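Local coordinates for cycloalternan-forming enzyme (PDB 5F7U), which is a multidomain carbohydrate-active enzyme of glycoside hydrolase family 31, built round a TIM barrel, and holds glycan in several separate pockets, at residues E274-A279 / G634-Y639. The protein carries 1 engineered substitution. Numbering follows the deposited sequence.
Sequences EYQDQA and GFTGDY. With GLC (alpha-D-glucopyranose), chain F; GLC (alpha-D-glucopyranose), chain B.
Phe-635 meets Tyr-275 where a loop of the TIM barrel, running from strand 628-631 to helix 642-653, faces a loop of the N-terminal mutarotase-like domain, and the pair illustrates how two domains can build one sugar pocket. The rings do not stack: CZ of Phe-635 lies near the plane of the tyrosine ring, 4.2 Å from Tyr-275 CE1, so each presents an edge to the other. Both also border the glycan. Phe-635 CZ approaches O6 of the chain F glucose at 3.5 Å, while its CE2 comes within 3.7 Å of C3 of the chain B glucose, whose O4 lies in the plane of the phenyl ring. Tyr-275 CD1 stands 3.4 Å from O1 of the chain F sugar.

At Thr-636 the methyl does the touching. CG2 sits 3.7 Å from Tyr-275 OH and 3.4 Å from Gln-276 OE1, the glutamine side chain arriving at roughly a right angle. Gln-276 reaches this far because its chain is fully extended beyond CG (chi2 -178°), and on the way its CG packs over one face of the Tyr-275 ring, 3.5 Å above the plane and offset toward the rim. With OG1 of Thr-636 anti to the backbone N (chi1 -163°), the hydroxyl instead bonds Glu-663 OE1, while Tyr-275 OH bonds OE2 of the same carboxylate.

Across the two loops themselves the contact is therefore apolar or methyl-to-oxygen, and their polar link is indirect. Glu-663 ties a hydroxyl from each loop and, through OE2, also bonds a bound glucose; this shared carboxylate probably helps set Tyr-275 and Thr-636 relative to each other.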
ATOM      1  N   GLU A 274      15.089  -1.532  -9.050  1.00 14.61           N
ATOM      2  CA  GLU A 274      15.732  -0.211  -9.221  1.00 15.10           C
ATOM      3  C   GLU A 274      16.151   0.326  -7.867  1.00 15.51           C
ATOM      4  O   GLU A 274      15.308   0.623  -7.032  1.00 15.90           O
ATOM      5  CB  GLU A 274      14.790   0.805  -9.912  1.00 15.29           C
ATOM      6  CG  GLU A 274      15.455   2.165 -10.216  1.00 15.56           C
ATOM      7  CD  GLU A 274      16.592   2.056 -11.240  1.00 16.39           C
ATOM      8  OE1 GLU A 274      16.616   1.086 -12.022  1.00 16.56           O
ATOM      9  OE2 GLU A 274      17.486   2.932 -11.249  1.00 17.18           O
ATOM     10  N   TYR A 275      17.461   0.430  -7.664  1.00 15.99           N
ATOM     11  CA  TYR A 275      18.015   0.836  -6.364  1.00 16.69           C
ATOM     12  C   TYR A 275      17.956   2.358  -6.193  1.00 16.83           C
ATOM     13  O   TYR A 275      18.481   3.090  -7.040  1.00 16.82           O
ATOM     14  CB  TYR A 275      19.448   0.317  -6.325  1.00 17.00           C
ATOM     15  CG  TYR A 275      20.249   0.620  -5.084  1.00 17.94           C
ATOM     16  CD1 TYR A 275      20.019  -0.077  -3.891  1.00 17.61           C
ATOM     17  CD2 TYR A 275      21.285   1.559  -5.123  1.00 18.62           C
ATOM     18  CE1 TYR A 275      20.784   0.191  -2.748  1.00 18.35           C
ATOM     19  CE2 TYR A 275      22.056   1.828  -3.998  1.00 19.10           C
ATOM     20  CZ  TYR A 275      21.802   1.132  -2.816  1.00 18.82           C
ATOM     21  OH  TYR A 275      22.566   1.412  -1.685  1.00 19.45           O
ATOM     22  N   GLN A 276      17.303   2.826  -5.117  1.00 16.92           N
ATOM     23  CA  GLN A 276      17.318   4.247  -4.687  1.00 17.45           C
ATOM     24  C   GLN A 276      16.568   5.291  -5.526  1.00 17.13           C
ATOM     25  O   GLN A 276      16.066   6.268  -4.967  1.00 17.05           O
ATOM     26  CB  GLN A 276      18.756   4.760  -4.478  1.00 19.32           C
ATOM     27  CG  GLN A 276      19.510   4.137  -3.312  1.00 22.34           C
ATOM     28  CD  GLN A 276      20.921   4.734  -3.123  1.00 24.42           C
ATOM     29  OE1 GLN A 276      21.660   4.331  -2.225  1.00 28.48           O
ATOM     30  NE2 GLN A 276      21.288   5.683  -3.953  1.00 25.36           N
ATOM     31  N   ASP A 277      16.524   5.137  -6.845  1.00 16.27           N
ATOM     32  CA  ASP A 277      15.931   6.200  -7.668  1.00 16.29           C
ATOM     33  C   ASP A 277      14.638   5.754  -8.374  1.00 15.69           C
ATOM     34  O   ASP A 277      14.389   6.075  -9.545  1.00 15.57           O
ATOM     35  CB  ASP A 277      16.960   6.799  -8.648  1.00 17.69           C
ATOM     36  CG  ASP A 277      17.448   5.798  -9.675  1.00 18.40           C
ATOM     37  OD1 ASP A 277      17.150   4.593  -9.522  1.00 19.09           O
ATOM     38  OD2 ASP A 277      18.121   6.211 -10.655  1.00 19.37           O
ATOM     39  N   GLN A 278      13.802   5.038  -7.637  1.00 14.31           N
ATOM     40  CA  GLN A 278      12.552   4.541  -8.193  1.00 13.87           C
ATOM     41  C   GLN A 278      11.649   5.681  -8.664  1.00 13.71           C
ATOM     42  O   GLN A 278      11.042   5.576  -9.726  1.00 13.74           O
ATOM     43  CB  GLN A 278      11.807   3.675  -7.140  1.00 13.35           C
ATOM     44  CG  GLN A 278      12.598   2.488  -6.575  1.00 13.83           C
ATOM     45  CD  GLN A 278      13.425   2.843  -5.329  1.00 13.86           C
ATOM     46  OE1 GLN A 278      13.596   4.013  -4.990  1.00 14.71           O
ATOM     47  NE2 GLN A 278      13.921   1.821  -4.624  1.00 13.50           N
ATOM     48  N   ALA A 279      11.562   6.764  -7.884  1.00 14.01           N
ATOM     49  CA  ALA A 279      10.665   7.884  -8.253  1.00 13.99           C
ATOM     50  C   ALA A 279      11.123   8.549  -9.560  1.00 14.80           C
ATOM     51  O   ALA A 279      10.321   8.822 -10.454  1.00 15.20           O
ATOM     52  CB  ALA A 279      10.618   8.920  -7.132  1.00 14.33           C
ATOM     53  N   GLY A 634      14.760   5.543   5.924  1.00 12.98           N
ATOM     54  CA  GLY A 634      15.698   5.096   4.860  1.00 12.81           C
ATOM     55  C   GLY A 634      16.744   4.144   5.410  1.00 13.35           C
ATOM     56  O   GLY A 634      17.124   4.250   6.579  1.00 13.33           O
ATOM     57  N   PHE A 635      17.222   3.211   4.583  1.00 13.66           N
ATOM     58  CA  PHE A 635      18.147   2.191   5.107  1.00 14.36           C
ATOM     59  C   PHE A 635      19.613   2.461   4.752  1.00 15.35           C
ATOM     60  O   PHE A 635      20.515   1.793   5.258  1.00 15.05           O
ATOM     61  CB  PHE A 635      17.694   0.765   4.744  1.00 13.89           C
ATOM     62  CG  PHE A 635      18.235   0.216   3.427  1.00 14.26           C
ATOM     63  CD1 PHE A 635      18.309   0.993   2.248  1.00 14.48           C
ATOM     64  CD2 PHE A 635      18.618  -1.128   3.357  1.00 14.29           C
ATOM     65  CE1 PHE A 635      18.814   0.433   1.061  1.00 14.84           C
ATOM     66  CE2 PHE A 635      19.093  -1.693   2.161  1.00 14.53           C
ATOM     67  CZ  PHE A 635      19.197  -0.908   1.019  1.00 14.62           C
ATOM     68  N   THR A 636      19.836   3.446   3.888  1.00 16.49           N
ATOM     69  CA  THR A 636      21.192   3.749   3.411  1.00 18.27           C
ATOM     70  C   THR A 636      21.356   5.243   3.129  1.00 18.79           C
ATOM     71  O   THR A 636      20.413   6.004   3.263  1.00 17.22           O
ATOM     72  CB  THR A 636      21.554   2.892   2.169  1.00 19.27           C
ATOM     73  OG1 THR A 636      22.982   2.922   1.980  1.00 21.72           O
ATOM     74  CG2 THR A 636      20.822   3.344   0.913  1.00 19.37           C
ATOM     75  N   GLY A 637      22.571   5.636   2.745  1.00 20.39           N
ATOM     76  CA  GLY A 637      22.923   7.031   2.588  1.00 21.96           C
ATOM     77  C   GLY A 637      23.460   7.521   3.905  1.00 23.31           C
ATOM     78  O   GLY A 637      23.592   6.740   4.864  1.00 25.75           O
ATOM     79  N   ASP A 638      23.733   8.814   3.978  1.00 23.03           N
ATOM     80  CA  ASP A 638      24.192   9.417   5.227  1.00 23.15           C
ATOM     81  C   ASP A 638      23.119   9.207   6.296  1.00 20.91           C
ATOM     82  O   ASP A 638      21.910   9.169   5.985  1.00 20.08           O
ATOM     83  CB  ASP A 638      24.497  10.902   5.030  1.00 25.83           C
ATOM     84  CG  ASP A 638      25.746  11.144   4.165  1.00 28.25           C
ATOM     85  OD1 ASP A 638      26.645  10.272   4.097  1.00 29.93           O
ATOM     86  OD2 ASP A 638      25.830  12.237   3.573  1.00 29.99           O
ATOM     87  N   TYR A 639      23.564   9.041   7.540  1.00 19.53           N
ATOM     88  CA  TYR A 639      22.658   8.677   8.625  1.00 17.91           C
ATOM     89  C   TYR A 639      21.573   9.746   8.739  1.00 17.21           C
ATOM     90  O   TYR A 639      21.870  10.945   8.597  1.00 17.63           O
ATOM     91  CB  TYR A 639      23.431   8.530   9.949  1.00 17.82           C
ATOM     92  CG  TYR A 639      22.617   7.747  10.938  1.00 17.37           C
ATOM     93  CD1 TYR A 639      22.623   6.349  10.906  1.00 16.85           C
ATOM     94  CD2 TYR A 639      21.779   8.393  11.842  1.00 16.98           C
ATOM     95  CE1 TYR A 639      21.828   5.616  11.770  1.00 16.61           C
ATOM     96  CE2 TYR A 639      20.977   7.663  12.724  1.00 16.83           C
ATOM     97  CZ  TYR A 639      21.014   6.279  12.681  1.00 16.39           C
ATOM     98  OH  TYR A 639      20.214   5.551  13.534  1.00 15.85           O
TER
HETATM   99  C1  GLC F   1      21.869  -4.259  -4.579  1.00 38.74           C
HETATM  100  C2  GLC F   1      20.728  -5.251  -4.836  1.00 36.33           C
HETATM  101  C3  GLC F   1      19.596  -5.088  -3.811  1.00 33.93           C
HETATM  102  C4  GLC F   1      20.122  -5.271  -2.382  1.00 32.96           C
HETATM  103  C5  GLC F   1      21.284  -4.268  -2.188  1.00 36.21           C
HETATM  104  C6  GLC F   1      21.982  -4.395  -0.842  1.00 36.33           C
HETATM  105  O1  GLC F   1      21.456  -2.928  -4.918  1.00 43.14           O
HETATM  106  O2  GLC F   1      20.214  -5.041  -6.151  1.00 35.20           O
HETATM  107  O3  GLC F   1      18.551  -6.011  -4.113  1.00 33.34           O
HETATM  108  O4  GLC F   1      19.103  -4.992  -1.393  1.00 27.21           O
HETATM  109  O5  GLC F   1      22.308  -4.312  -3.208  1.00 38.79           O
HETATM  110  O6  GLC F   1      21.527  -3.262  -0.108  1.00 36.91           O
HETATM  111  C1  GLC B   2      18.405  -6.136  -0.843  1.00 24.23           C
HETATM  112  C2  GLC B   2      17.256  -5.661   0.074  1.00 22.22           C
HETATM  113  C3  GLC B   2      17.755  -5.022   1.386  1.00 21.59           C
HETATM  114  C4  GLC B   2      18.744  -5.962   2.095  1.00 21.87           C
HETATM  115  C5  GLC B   2      19.769  -6.547   1.112  1.00 23.14           C
HETATM  116  C6  GLC B   2      20.668  -7.605   1.731  1.00 23.44           C
HETATM  117  O2  GLC B   2      16.333  -4.852  -0.662  1.00 22.18           O
HETATM  118  O3  GLC B   2      16.665  -4.740   2.281  1.00 19.32           O
HETATM  119  O4  GLC B   2      19.434  -5.253   3.141  1.00 19.95           O
HETATM  120  O5  GLC B   2      19.181  -7.088  -0.088  1.00 23.37           O
HETATM  121  O6  GLC B   2      21.674  -7.899   0.742  1.00 24.60           O